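PDB 4CGS: polymerase subunit PA from Dhori virus, which probably binds RNA as part of the viral polymerase, this chain being the N-terminal domain of PA, the counterpart of the influenza cap-snatching endonuclease. Local coordinates for residues Leu80-Pro85 against Ala116-Phe121; Val122-Ser127 against Asn148-Ile153. All blocks are in the same frame, centred on the assembly; numbering follows the deposited sequence. Where two conformers were deposited one is given.

Contact 1 of 2, residues Leu80-Pro85 against Ala116-Phe121; sequences LIFARP and AENEIF
A116 meets R84 at the guanidinium edge, its backbone N 3.9 Å from R84 NH2, an approach that is not a bond; alanine's short side chain lets the arginine end come up to the turn. A type I turn from A116 to E119 follows, and N118 reaches across from it. With CG set between backbone N and carbonyl carbon (chi1 71°), the amide leans over the CD2-CE2 side of the F82 ring, the two planes 33° apart, and N118 ND2 gives a weak, bent hydrogen bond to I81 O (3.1 Å). The backbone N118 O lies in the ring plane, 3.3 Å from F82 CE2, where an aromatic C-H edge suits a carbonyl. E119 supplies the negative partner of a salt bridge. R84 grips it side-on, nearly coplanar, through NE to OE2 (3.0 Å) and NH2 to OE1 (2.9 Å), both bonds almost straight. A116 N also donates to E119 OE1, from the anti side and 31° out of the carboxylate plane, and a water links A83 N to E119 OE2, which further bonds Y100 OH; these donors fix the carboxylate's rotation. F121 stacks on Y100. The loop after helix 68-78 is thus tied to the start of edge strand 119-125, beside strand 97-104, while F82 also packs on L91 of strand 90-92.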
loop_
_atom_site.group_PDB
_atom_site.type_symbol
_atom_site.label_atom_id
_atom_site.label_comp_id
_atom_site.label_asym_id
_atom_site.label_seq_id
_atom_site.Cartn_x
_atom_site.Cartn_y
_atom_site.Cartn_z
ATOM N N LEU A 80 3.660 5.060 -19.510
ATOM C CA LEU A 80 2.472 4.884 -18.669
ATOM C C LEU A 80 2.271 6.175 -17.940
ATOM O O LEU A 80 2.948 6.501 -16.978
ATOM C CB LEU A 80 2.641 3.763 -17.664
ATOM C CG LEU A 80 2.705 2.396 -18.229
ATOM C CD1 LEU A 80 3.236 1.465 -17.127
ATOM C CD2 LEU A 80 1.364 1.929 -18.807
ATOM N N ILE A 81 1.386 7.021 -18.514
ATOM C CA ILE A 81 1.259 8.429 -18.109
ATOM C C ILE A 81 -0.122 8.637 -17.486
ATOM O O ILE A 81 -1.137 8.056 -17.926
ATOM C CB ILE A 81 1.372 9.364 -19.325
ATOM C CG1 ILE A 81 2.579 8.980 -20.247
ATOM C CG2 ILE A 81 1.499 10.831 -18.823
ATOM C CD1 ILE A 81 3.952 8.945 -19.593
ATOM N N PHE A 82 -0.167 9.403 -16.420
ATOM C CA PHE A 82 -1.388 9.624 -15.602
ATOM C C PHE A 82 -1.516 11.103 -15.284
ATOM O O PHE A 82 -0.593 11.842 -15.458
ATOM C CB PHE A 82 -1.273 8.857 -14.313
ATOM C CG PHE A 82 -1.060 7.371 -14.520
ATOM C CD1 PHE A 82 0.241 6.884 -14.766
ATOM C CD2 PHE A 82 -2.149 6.483 -14.668
ATOM C CE1 PHE A 82 0.471 5.559 -15.032
ATOM C CE2 PHE A 82 -1.855 5.156 -14.869
ATOM C CZ PHE A 82 -0.560 4.734 -15.099
ATOM N N ALA A 83 -2.713 11.493 -14.851
ATOM C CA ALA A 83 -3.018 12.935 -14.707
ATOM C C ALA A 83 -3.608 13.249 -13.352
ATOM O O ALA A 83 -4.395 14.197 -13.183
ATOM C CB ALA A 83 -3.953 13.371 -15.864
ATOM N N ARG A 84 -3.259 12.478 -12.329
ATOM C CA ARG A 84 -3.611 12.809 -10.982
ATOM C C ARG A 84 -2.494 13.618 -10.341
ATOM O O ARG A 84 -1.341 13.514 -10.732
ATOM C CB ARG A 84 -3.846 11.550 -10.137
ATOM C CG ARG A 84 -4.819 10.588 -10.726
ATOM C CD ARG A 84 -6.233 11.067 -10.888
ATOM N NE ARG A 84 -7.101 10.004 -11.417
ATOM C CZ ARG A 84 -8.413 10.116 -11.482
ATOM N NH1 ARG A 84 -8.997 11.292 -11.193
ATOM N NH2 ARG A 84 -9.113 9.060 -11.893
ATOM N N PRO A 85 -2.790 14.406 -9.284
ATOM C CA PRO A 85 -1.727 15.122 -8.546
ATOM C C PRO A 85 -0.685 14.184 -7.959
ATOM O O PRO A 85 0.480 14.508 -7.927
ATOM C CB PRO A 85 -2.487 15.822 -7.400
ATOM C CG PRO A 85 -3.886 15.979 -7.941
ATOM C CD PRO A 85 -4.144 14.804 -8.854
ATOM N N ALA A 116 -10.055 5.839 -13.888
ATOM C CA ALA A 116 -9.762 5.925 -15.283
ATOM C C ALA A 116 -9.457 4.534 -15.847
ATOM O O ALA A 116 -9.177 3.614 -15.088
ATOM C CB ALA A 116 -8.590 6.853 -15.488
ATOM N N GLU A 117 -9.448 4.434 -17.174
ATOM C CA GLU A 117 -9.261 3.138 -17.791
ATOM C C GLU A 117 -7.872 2.572 -17.539
ATOM O O GLU A 117 -7.748 1.371 -17.502
ATOM C CB GLU A 117 -9.541 3.220 -19.310
ATOM C CG GLU A 117 -8.503 4.006 -20.121
ATOM C CD GLU A 117 -8.786 4.111 -21.633
ATOM O OE1 GLU A 117 -9.567 3.265 -22.140
ATOM O OE2 GLU A 117 -8.206 5.032 -22.318
ATOM N N ASN A 118 -6.860 3.402 -17.418
ATOM C CA ASN A 118 -5.518 2.921 -17.148
ATOM C C ASN A 118 -5.130 2.835 -15.666
ATOM O O ASN A 118 -3.953 2.657 -15.336
ATOM C CB ASN A 118 -4.450 3.717 -17.927
ATOM C CG ASN A 118 -4.246 5.134 -17.434
ATOM O OD1 ASN A 118 -4.993 5.650 -16.645
ATOM N ND2 ASN A 118 -3.221 5.789 -17.960
ATOM N N GLU A 119 -6.127 2.911 -14.795
ATOM C CA GLU A 119 -5.894 2.896 -13.327
ATOM C C GLU A 119 -6.582 1.725 -12.653
ATOM O O GLU A 119 -7.725 1.345 -13.018
ATOM C CB GLU A 119 -6.413 4.194 -12.685
ATOM C CG GLU A 119 -5.705 5.475 -13.160
ATOM C CD GLU A 119 -6.304 6.747 -12.536
ATOM O OE1 GLU A 119 -7.525 6.711 -12.308
ATOM O OE2 GLU A 119 -5.515 7.661 -12.336
ATOM N N ILE A 120 -5.970 1.241 -11.593
ATOM C CA ILE A 120 -6.523 0.262 -10.693
ATOM C C ILE A 120 -6.356 0.790 -9.269
ATOM O O ILE A 120 -5.270 1.153 -8.846
ATOM C CB ILE A 120 -5.779 -1.118 -10.800
ATOM C CG1 ILE A 120 -5.976 -1.708 -12.163
ATOM C CG2 ILE A 120 -6.224 -2.036 -9.604
ATOM C CD1 ILE A 120 -7.360 -2.179 -12.454
ATOM N N PHE A 121 -7.419 0.766 -8.462
ATOM C CA PHE A 121 -7.357 1.148 -7.063
ATOM C C PHE A 121 -7.544 -0.115 -6.191
ATOM O O PHE A 121 -8.630 -0.572 -5.981
ATOM C CB PHE A 121 -8.449 2.191 -6.751
ATOM C CG PHE A 121 -8.130 3.641 -7.178
ATOM C CD1 PHE A 121 -8.036 3.939 -8.527
ATOM C CD2 PHE A 121 -7.900 4.671 -6.258
ATOM C CE1 PHE A 121 -7.788 5.208 -8.977
ATOM C CE2 PHE A 121 -7.587 5.937 -6.715
ATOM C CZ PHE A 121 -7.568 6.208 -8.084
HETATM O O HOH W 1 -4.828 9.547 -14.498
#

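Contact 2 of 2, residues Val122-Ser127 against Asn148-Ile153; sequences VRVSLS and NFLVTI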
loop_
_atom_site.group_PDB
_atom_site.type_symbol
_atom_site.label_atom_id
_atom_site.label_comp_id
_atom_site.label_asym_id
_atom_site.label_seq_id
_atom_site.Cartn_x
_atom_site.Cartn_y
_atom_site.Cartn_z
ATOM N N VAL A 122 -6.435 -0.571 -5.631
ATOM C CA VAL A 122 -6.422 -1.656 -4.620
ATOM C C VAL A 122 -6.906 -1.059 -3.332
ATOM O O VAL A 122 -6.293 -0.090 -2.784
ATOM C CB VAL A 122 -5.009 -2.264 -4.486
ATOM C CG1 VAL A 122 -4.857 -3.067 -3.219
ATOM C CG2 VAL A 122 -4.667 -3.078 -5.759
ATOM N N ARG A 123 -7.972 -1.662 -2.782
ATOM C CA ARG A 123 -8.666 -1.133 -1.607
ATOM C C ARG A 123 -8.842 -2.262 -0.618
ATOM O O ARG A 123 -9.534 -3.244 -0.883
ATOM C CB ARG A 123 -10.032 -0.513 -1.935
ATOM C CG ARG A 123 -9.951 0.882 -2.613
ATOM C CD ARG A 123 -11.357 1.380 -2.925
ATOM N NE ARG A 123 -11.453 2.850 -3.115
ATOM C CZ ARG A 123 -11.776 3.487 -4.255
ATOM N NH1 ARG A 123 -12.015 2.798 -5.387
ATOM N NH2 ARG A 123 -11.922 4.835 -4.248
ATOM N N VAL A 124 -8.117 -2.174 0.493
ATOM C CA VAL A 124 -8.070 -3.246 1.485
ATOM C C VAL A 124 -8.330 -2.686 2.842
ATOM O O VAL A 124 -7.931 -1.548 3.168
ATOM C CB VAL A 124 -6.723 -3.992 1.435
ATOM C CG1 VAL A 124 -6.462 -4.675 0.095
ATOM C CG2 VAL A 124 -5.525 -3.129 1.793
ATOM N N SER A 125 -8.910 -3.496 3.737
ATOM C CA SER A 125 -9.147 -3.093 5.135
ATOM C C SER A 125 -8.092 -3.644 6.016
ATOM O O SER A 125 -7.433 -4.640 5.730
ATOM C CB SER A 125 -10.510 -3.530 5.633
ATOM O OG SER A 125 -10.502 -4.915 5.978
ATOM N N LEU A 126 -7.948 -3.028 7.193
ATOM C CA LEU A 126 -6.989 -3.508 8.174
ATOM C C LEU A 126 -7.282 -4.955 8.592
ATOM O O LEU A 126 -6.382 -5.705 8.939
ATOM C CB LEU A 126 -6.899 -2.586 9.434
ATOM C CG LEU A 126 -6.317 -1.165 9.361
ATOM C CD1 LEU A 126 -6.533 -0.376 10.665
ATOM C CD2 LEU A 126 -4.857 -1.117 8.909
ATOM N N SER A 127 -8.564 -5.336 8.575
ATOM C CA SER A 127 -8.975 -6.695 8.967
ATOM C C SER A 127 -8.874 -7.667 7.825
ATOM O O SER A 127 -9.320 -8.810 7.938
ATOM C CB SER A 127 -10.402 -6.672 9.506
ATOM O OG SER A 127 -11.241 -6.211 8.536
ATOM N N ASN A 148 -2.600 -12.198 4.320
ATOM C CA ASN A 148 -1.968 -12.785 5.484
ATOM C C ASN A 148 -1.197 -11.720 6.263
ATOM O O ASN A 148 -1.157 -11.781 7.513
ATOM C CB ASN A 148 -1.031 -13.920 5.055
ATOM C CG ASN A 148 -1.781 -15.146 4.551
ATOM O OD1 ASN A 148 -2.947 -15.302 4.843
ATOM N ND2 ASN A 148 -1.128 -15.968 3.715
ATOM N N PHE A 149 -0.568 -10.781 5.573
ATOM C CA PHE A 149 0.108 -9.680 6.259
ATOM C C PHE A 149 -0.888 -8.821 7.016
ATOM O O PHE A 149 -0.696 -8.548 8.195
ATOM C CB PHE A 149 0.876 -8.816 5.261
ATOM C CG PHE A 149 1.281 -7.486 5.821
ATOM C CD1 PHE A 149 2.098 -7.402 6.969
ATOM C CD2 PHE A 149 0.740 -6.314 5.303
ATOM C CE1 PHE A 149 2.383 -6.148 7.528
ATOM C CE2 PHE A 149 1.043 -5.111 5.864
ATOM C CZ PHE A 149 1.857 -5.015 6.955
ATOM N N LEU A 150 -1.982 -8.417 6.384
ATOM C CA LEU A 150 -2.958 -7.528 7.047
ATOM C C LEU A 150 -3.506 -8.206 8.301
ATOM O O LEU A 150 -3.643 -7.598 9.347
ATOM C CB LEU A 150 -4.114 -7.189 6.070
ATOM C CG LEU A 150 -3.701 -6.230 4.917
ATOM C CD1 LEU A 150 -4.802 -6.208 3.879
ATOM C CD2 LEU A 150 -3.364 -4.836 5.414
ATOM N N VAL A 151 -3.858 -9.478 8.220
ATOM C CA VAL A 151 -4.379 -10.185 9.364
ATOM C C VAL A 151 -3.340 -10.320 10.458
ATOM O O VAL A 151 -3.726 -10.311 11.672
ATOM C CB VAL A 151 -4.882 -11.579 8.913
ATOM C CG1 VAL A 151 -4.899 -12.550 10.120
ATOM C CG2 VAL A 151 -6.162 -11.427 8.048
ATOM N N THR A 152 -2.095 -10.477 10.134
ATOM C CA THR A 152 -1.050 -10.527 11.127
ATOM C C THR A 152 -0.946 -9.206 11.900
ATOM O O THR A 152 -0.951 -9.194 13.164
ATOM C CB THR A 152 0.326 -10.854 10.478
ATOM O OG1 THR A 152 0.229 -12.107 9.826
ATOM C CG2 THR A 152 1.419 -10.924 11.493
ATOM N N ILE A 153 -0.848 -8.088 11.210
ATOM C CA ILE A 153 -0.777 -6.817 11.913
ATOM C C ILE A 153 -2.072 -6.424 12.608
ATOM O O ILE A 153 -2.069 -5.901 13.730
ATOM C CB ILE A 153 -0.255 -5.682 11.040
ATOM C CG1 ILE A 153 0.096 -4.450 11.910
ATOM C CG2 ILE A 153 -1.081 -5.342 9.808
ATOM C CD1 ILE A 153 1.117 -3.504 11.334
#
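L150 turns CG away from its own carbonyl carbon (chi1 -71°) and carries the chain on nearly extended (chi2 168°), which sends CD1 out from the helix to V124. On the strand, V124 holds CG1 beside its backbone N (chi1 -62°), and its other methyl, CG2, meets L150 CD1 at 3.8 Å, the two side chains crossing at about a right angle. A beta-branched valine suits a strand and gives a compact apolar surface; leucine, long and flexible, reaches from the helix to the strand.

The end of L150 also lies against backbone. S125 O is 3.6 Å from L150 CD1 and little farther from CG and CD2, so the branched end is set against this carbonyl oxygen. Beyond the strand the chain comes closest to the helix: the CA atoms of L126 and L150 are 5.8 Å apart. V151 adds a lighter touch at the margin, its CG2 4.1 Å from S127 O. The side chain of L126 starts off away from helix 140-157 and packs on I40 of helix 31-44, which L150 touches as well.

The serine hydroxyls find partners away from the helix. S125 OG and S127 OG share a hydrogen bond of 3.0 Å; S125 OG is also bonded to Q129 N, and S127 OG to D106 O, small hydroxyls suited to a tight bend after a strand.

No hydrogen bond crosses the interface, and L126 O and L150 O, 3.4 Å apart, are two acceptors. This is helix-on-sheet packing, helix 140-157 against the end of strand 119-125, and cohesion between the two segments therefore rests on van der Waals contact and burial of L150.

In the fold
Contacts 1 and 2 divide one edge strand, 119-125, between them: residues 119-121 belong to contact 1, with the turn before them, and 122-125 to contact 2. Their centres are about 24 Å apart, on opposite sides of the chain's centre, and apart from this join in sequence they do not touch. Contact 1, its centre about 16 Å from the chain's centre, is a polar surface contact with a loop; contact 2, its centre about 10 Å from the chain's centre, is buried and apolar, against helix 140-157. Strand 97-104 runs parallel beside both, and its Y100 serves the two halves, through its hydroxyl to E119 and its backbone to V122. The strand thus joins the loop after helix 68-78 to the helical part of the domain.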